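Local coordinates for peptidoglycan D,D-transpeptidase PbpA (Mycobacterium tuberculosis, PDB 3UN7), which probably cross-links peptidoglycan strands of the mycobacterial cell wall as a penicillin-binding D,D-transpeptidase and is probably required to regulate cell length, at residues A[280-285]-A[289-294]; A[196-201]-A[274-279]. One frame throughout, in Å; residues are numbered along the deposited sequence.

Interaction 1: residues A[280-285]-A[289-294]; sequences SPPRPT and VAESTV
P282 turns its pyrrolidine ring toward V289 and E291, and its three methylene carbons divide the work. Its CB rests 3.7 Å from CB of V289, its CG lies 3.6 Å from O of V289 with O of A290 close by, and its CD reaches the backbone of E291, 3.7 Å from CA. The ring thus spans three consecutive residues of 289-294. E291 approaches beside it, its CG anti to the backbone N (chi1 -172°) and the chain extended beyond. From the root outward, CB leans on CD of P282, CG sits 3.5 Å from O of S280, and the carboxylate oxygen OE2 ends over the S280-P281 link, 3.6 Å from C of S280 and 4.1 Å from CD of P281. The glutamate therefore lies alongside P281, the two pointing the same way, and makes van der Waals contact rather than a bond there. At the far end CG2 of T285 meets CG2 of V289 at 3.9 Å, the side chains crossing at about a right angle; the hydroxyl of T285 is engaged by O of L287. V289 also packs on L318 of helix 317-328, which joins this end to the domain body. P281, P282 and P284 have no N-H to give, and the two segments make no direct hydrogen bond with each other. Instead a water gives a hydrogen to O of S280 (2.7 Å) and accepts one from N of S292. The arrangement is that of an irregular, proline-rich loop folded back on itself at the surface of the transpeptidase domain, between helices 266-275 and 300-306, held by ring packing and a water bridge in place of beta pairing.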
loop_
_atom_site.group_PDB
_atom_site.type_symbol
_atom_site.label_atom_id
_atom_site.label_comp_id
_atom_site.label_asym_id
_atom_site.label_seq_id
_atom_site.Cartn_x
_atom_site.Cartn_y
_atom_site.Cartn_z
ATOM N N SER A 280 -14.595 -6.229 0.987
ATOM C CA SER A 280 -14.410 -7.549 0.405
ATOM C C SER A 280 -13.121 -8.135 0.986
ATOM O O SER A 280 -12.094 -7.436 1.054
ATOM C CB SER A 280 -14.299 -7.445 -1.118
ATOM O OG SER A 280 -14.631 -8.682 -1.746
ATOM N N PRO A 281 -13.153 -9.417 1.407
ATOM C CA PRO A 281 -11.954 -10.001 2.006
ATOM C C PRO A 281 -10.872 -10.130 0.954
ATOM O O PRO A 281 -11.107 -10.749 -0.079
ATOM C CB PRO A 281 -12.416 -11.390 2.474
ATOM C CG PRO A 281 -13.852 -11.402 2.358
ATOM C CD PRO A 281 -14.263 -10.387 1.348
ATOM N N PRO A 282 -9.717 -9.480 1.165
ATOM C CA PRO A 282 -8.673 -9.620 0.157
ATOM C C PRO A 282 -8.194 -11.055 -0.071
ATOM O O PRO A 282 -8.152 -11.871 0.861
ATOM C CB PRO A 282 -7.531 -8.756 0.708
ATOM C CG PRO A 282 -8.212 -7.740 1.552
ATOM C CD PRO A 282 -9.329 -8.524 2.221
ATOM N N ARG A 283 -7.847 -11.330 -1.327
ATOM C CA ARG A 283 -7.206 -12.570 -1.708
ATOM C C ARG A 283 -5.766 -12.535 -1.228
ATOM O O ARG A 283 -5.154 -11.470 -1.165
ATOM C CB ARG A 283 -7.240 -12.756 -3.223
ATOM C CG ARG A 283 -8.633 -12.970 -3.778
ATOM C CD ARG A 283 -9.177 -14.369 -3.457
ATOM N NE ARG A 283 -10.471 -14.567 -4.098
ATOM C CZ ARG A 283 -11.642 -14.284 -3.542
ATOM N NH1 ARG A 283 -11.714 -13.806 -2.303
ATOM N NH2 ARG A 283 -12.752 -14.488 -4.234
ATOM N N PRO A 284 -5.216 -13.702 -0.887
ATOM C CA PRO A 284 -3.848 -13.693 -0.369
ATOM C C PRO A 284 -2.859 -13.410 -1.498
ATOM O O PRO A 284 -3.155 -13.686 -2.660
ATOM C CB PRO A 284 -3.674 -15.103 0.194
ATOM C CG PRO A 284 -4.660 -15.957 -0.525
ATOM C CD PRO A 284 -5.787 -15.062 -0.998
ATOM N N THR A 285 -1.698 -12.852 -1.167
ATOM C CA THR A 285 -0.790 -12.321 -2.191
ATOM C C THR A 285 0.512 -13.093 -2.480
ATOM O O THR A 285 1.229 -12.694 -3.389
ATOM C CB THR A 285 -0.396 -10.849 -1.898
ATOM O OG1 THR A 285 0.248 -10.781 -0.627
ATOM C CG2 THR A 285 -1.628 -9.890 -1.939
ATOM N N VAL A 289 -3.807 -9.900 3.557
ATOM C CA VAL A 289 -4.005 -8.444 3.605
ATOM C C VAL A 289 -5.227 -8.172 4.474
ATOM O O VAL A 289 -6.249 -8.852 4.336
ATOM C CB VAL A 289 -4.210 -7.885 2.193
ATOM C CG1 VAL A 289 -4.423 -6.351 2.213
ATOM C CG2 VAL A 289 -2.996 -8.248 1.316
ATOM N N ALA A 290 -5.108 -7.193 5.375
ATOM C CA ALA A 290 -6.225 -6.723 6.191
ATOM C C ALA A 290 -7.318 -6.184 5.288
ATOM O O ALA A 290 -7.038 -5.498 4.292
ATOM C CB ALA A 290 -5.758 -5.631 7.159
ATOM N N GLU A 291 -8.559 -6.505 5.628
ATOM C CA GLU A 291 -9.719 -6.025 4.884
ATOM C C GLU A 291 -9.904 -4.544 5.137
ATOM O O GLU A 291 -9.847 -4.107 6.282
ATOM C CB GLU A 291 -10.992 -6.777 5.311
ATOM C CG GLU A 291 -12.198 -6.460 4.426
ATOM C CD GLU A 291 -13.505 -6.886 5.053
ATOM O OE1 GLU A 291 -13.761 -6.520 6.222
ATOM O OE2 GLU A 291 -14.287 -7.583 4.379
ATOM N N SER A 292 -10.123 -3.785 4.061
ATOM C CA SER A 292 -10.434 -2.371 4.130
ATOM C C SER A 292 -11.944 -2.186 4.136
ATOM O O SER A 292 -12.679 -3.048 3.655
ATOM C CB SER A 292 -9.844 -1.630 2.929
ATOM O OG SER A 292 -8.429 -1.677 2.961
ATOM N N THR A 293 -12.400 -1.069 4.689
ATOM C CA THR A 293 -13.841 -0.863 4.878
ATOM C C THR A 293 -14.239 0.598 4.685
ATOM O O THR A 293 -13.449 1.490 4.961
ATOM C CB THR A 293 -14.326 -1.370 6.264
ATOM O OG1 THR A 293 -15.755 -1.250 6.337
ATOM C CG2 THR A 293 -13.698 -0.571 7.405
ATOM N N VAL A 294 -15.449 0.812 4.175
ATOM C CA VAL A 294 -16.049 2.144 4.097
ATOM C C VAL A 294 -16.795 2.478 5.407
ATOM O O VAL A 294 -17.138 3.637 5.671
ATOM C CB VAL A 294 -16.982 2.251 2.858
ATOM C CG1 VAL A 294 -18.298 1.490 3.085
ATOM C CG2 VAL A 294 -17.238 3.705 2.487
HETATM O O HOH W 1 -10.706 -5.097 1.314
#

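Interaction 2: residues A[196-201]-A[274-279]; sequences KVITTA and RAFGLD
I198 and F276 bring the two backbones to their nearest approach, with CA atoms 8.1 Å apart. Residues 196-201 are helical throughout, whereas 274-279 leaves helix 266-275 at F276, the first residue outside helical phi/psi. The end is a Schellman motif: N of G277 bonds to O of R274 at 2.9 Å, N of L278 bonds back to O of A273, and G277, at phi 95°, is the C-prime residue. At this exit the F276 side chain points toward helix 196-205. Side chains of I198 and F276 run past each other in opposite directions, so that the methyl CD1 of I198 lands over one face of the ring. It stands 3.8 Å from the centroid, 24° off the ring normal, and is displaced toward the rim, where CD2 of F276 is 3.5 Å away. In the isoleucine CG1 lies anti to the carbonyl carbon (chi1 -59°), and a folded second torsion swings CD1 over the ring. Three residues on, CB of A201 approaches CE2 of F276 obliquely at 4.0 Å. M272 touches both I198 and A201, while T326 of helix 317-328 borders F276. All three touching residues are buried and the contact is wholly apolar, a CH-pi interaction with hydrophobic packing beside it, which implies that shape and exclusion of water, rather than polar bonding, join the helix end to helix 196-205.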
loop_
_atom_site.group_PDB
_atom_site.type_symbol
_atom_site.label_atom_id
_atom_site.label_comp_id
_atom_site.label_asym_id
_atom_site.label_seq_id
_atom_site.Cartn_x
_atom_site.Cartn_y
_atom_site.Cartn_z
ATOM N N LYS A 196 -11.643 11.096 -1.559
ATOM C CA LYS A 196 -12.408 11.912 -2.512
ATOM C C LYS A 196 -12.322 11.335 -3.930
ATOM O O LYS A 196 -13.131 11.657 -4.791
ATOM C CB LYS A 196 -11.945 13.369 -2.480
ATOM C CG LYS A 196 -12.068 14.023 -1.119
ATOM C CD LYS A 196 -11.377 15.386 -1.094
ATOM C CE LYS A 196 -11.543 16.066 0.252
ATOM N NZ LYS A 196 -10.589 17.209 0.397
ATOM N N VAL A 197 -11.340 10.473 -4.171
ATOM C CA VAL A 197 -11.287 9.732 -5.429
ATOM C C VAL A 197 -12.514 8.810 -5.528
ATOM O O VAL A 197 -13.144 8.712 -6.579
ATOM C CB VAL A 197 -9.980 8.912 -5.552
ATOM C CG1 VAL A 197 -10.041 7.974 -6.750
ATOM C CG2 VAL A 197 -8.761 9.848 -5.661
ATOM N N ILE A 198 -12.859 8.148 -4.426
ATOM C CA ILE A 198 -14.006 7.243 -4.416
ATOM C C ILE A 198 -15.314 8.025 -4.462
ATOM O O ILE A 198 -16.234 7.671 -5.212
ATOM C CB ILE A 198 -13.961 6.278 -3.195
ATOM C CG1 ILE A 198 -12.672 5.439 -3.206
ATOM C CG2 ILE A 198 -15.193 5.384 -3.141
ATOM C CD1 ILE A 198 -12.336 4.759 -4.539
ATOM N N THR A 199 -15.393 9.099 -3.677
ATOM C CA THR A 199 -16.579 9.945 -3.662
ATOM C C THR A 199 -16.841 10.482 -5.072
ATOM O O THR A 199 -17.983 10.468 -5.545
ATOM C CB THR A 199 -16.434 11.114 -2.653
ATOM O OG1 THR A 199 -16.114 10.593 -1.358
ATOM C CG2 THR A 199 -17.727 11.969 -2.582
ATOM N N THR A 200 -15.786 10.945 -5.738
ATOM C CA THR A 200 -15.891 11.471 -7.103
ATOM C C THR A 200 -16.331 10.390 -8.092
ATOM O O THR A 200 -17.215 10.636 -8.919
ATOM C CB THR A 200 -14.561 12.105 -7.571
ATOM O OG1 THR A 200 -14.149 13.088 -6.612
ATOM C CG2 THR A 200 -14.696 12.752 -8.953
ATOM N N ALA A 201 -15.709 9.210 -8.000
ATOM C CA ALA A 201 -16.065 8.060 -8.827
ATOM C C ALA A 201 -17.552 7.707 -8.678
ATOM O O ALA A 201 -18.248 7.488 -9.670
ATOM C CB ALA A 201 -15.192 6.848 -8.460
ATOM N N ARG A 274 -17.057 -0.742 -2.567
ATOM C CA ARG A 274 -17.010 -2.178 -2.838
ATOM C C ARG A 274 -16.406 -2.482 -4.214
ATOM O O ARG A 274 -15.579 -3.390 -4.352
ATOM C CB ARG A 274 -18.407 -2.792 -2.729
ATOM C CG ARG A 274 -18.409 -4.289 -2.461
ATOM C CD ARG A 274 -18.348 -4.594 -0.956
ATOM N NE ARG A 274 -19.646 -4.443 -0.273
ATOM C CZ ARG A 274 -20.067 -3.333 0.337
ATOM N NH1 ARG A 274 -19.317 -2.227 0.357
ATOM N NH2 ARG A 274 -21.251 -3.320 0.924
ATOM N N ALA A 275 -16.809 -1.710 -5.220
ATOM C CA ALA A 275 -16.279 -1.872 -6.573
ATOM C C ALA A 275 -14.750 -1.719 -6.581
ATOM O O ALA A 275 -14.060 -2.326 -7.395
ATOM C CB ALA A 275 -16.920 -0.867 -7.515
ATOM N N PHE A 276 -14.240 -0.904 -5.659
ATOM C CA PHE A 276 -12.814 -0.649 -5.558
ATOM C C PHE A 276 -12.131 -1.517 -4.519
ATOM O O PHE A 276 -11.001 -1.229 -4.125
ATOM C CB PHE A 276 -12.552 0.821 -5.253
ATOM C CG PHE A 276 -12.452 1.677 -6.470
ATOM C CD1 PHE A 276 -11.259 1.737 -7.197
ATOM C CD2 PHE A 276 -13.539 2.420 -6.899
ATOM C CE1 PHE A 276 -11.152 2.562 -8.333
ATOM C CE2 PHE A 276 -13.448 3.251 -8.040
ATOM C CZ PHE A 276 -12.257 3.311 -8.755
ATOM N N GLY A 277 -12.824 -2.563 -4.072
ATOM C CA GLY A 277 -12.239 -3.587 -3.218
ATOM C C GLY A 277 -12.420 -3.439 -1.720
ATOM O O GLY A 277 -11.924 -4.267 -0.957
ATOM N N LEU A 278 -13.101 -2.388 -1.274
ATOM C CA LEU A 278 -13.375 -2.254 0.152
ATOM C C LEU A 278 -14.510 -3.198 0.537
ATOM O O LEU A 278 -15.362 -3.516 -0.295
ATOM C CB LEU A 278 -13.745 -0.817 0.508
ATOM C CG LEU A 278 -12.604 0.177 0.763
ATOM C CD1 LEU A 278 -11.669 0.295 -0.440
ATOM C CD2 LEU A 278 -13.214 1.528 1.121
ATOM N N ASP A 279 -14.510 -3.640 1.793
ATOM C CA ASP A 279 -15.581 -4.479 2.323
ATOM C C ASP A 279 -15.709 -5.822 1.592
ATOM O O ASP A 279 -16.758 -6.474 1.617
ATOM C CB ASP A 279 -16.897 -3.688 2.389
ATOM C CG ASP A 279 -16.814 -2.543 3.373
ATOM O OD1 ASP A 279 -16.749 -2.819 4.587
ATOM O OD2 ASP A 279 -16.762 -1.375 2.939
#

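The segments that end interaction 2 and begin interaction 1 are continuous, and D279 ties the junction to 289-294. Its N lies 2.7 Å from O of S292 and its OD1 2.6 Å from OG1 of T293, both probable hydrogen bonds, while OD2 accepts from N of V294. L278 packs on T293 as well, with CD2 3.8 Å from C. The surface loop thus adjoins the buried helix end, and the centres of interaction 1 and interaction 2 are about 14 Å apart. Interaction 2 is nearer the active site: the I198 side chain is about 11 Å from that of S193, the probable acyl-ester serine, which begins the SxxK motif completed by K196.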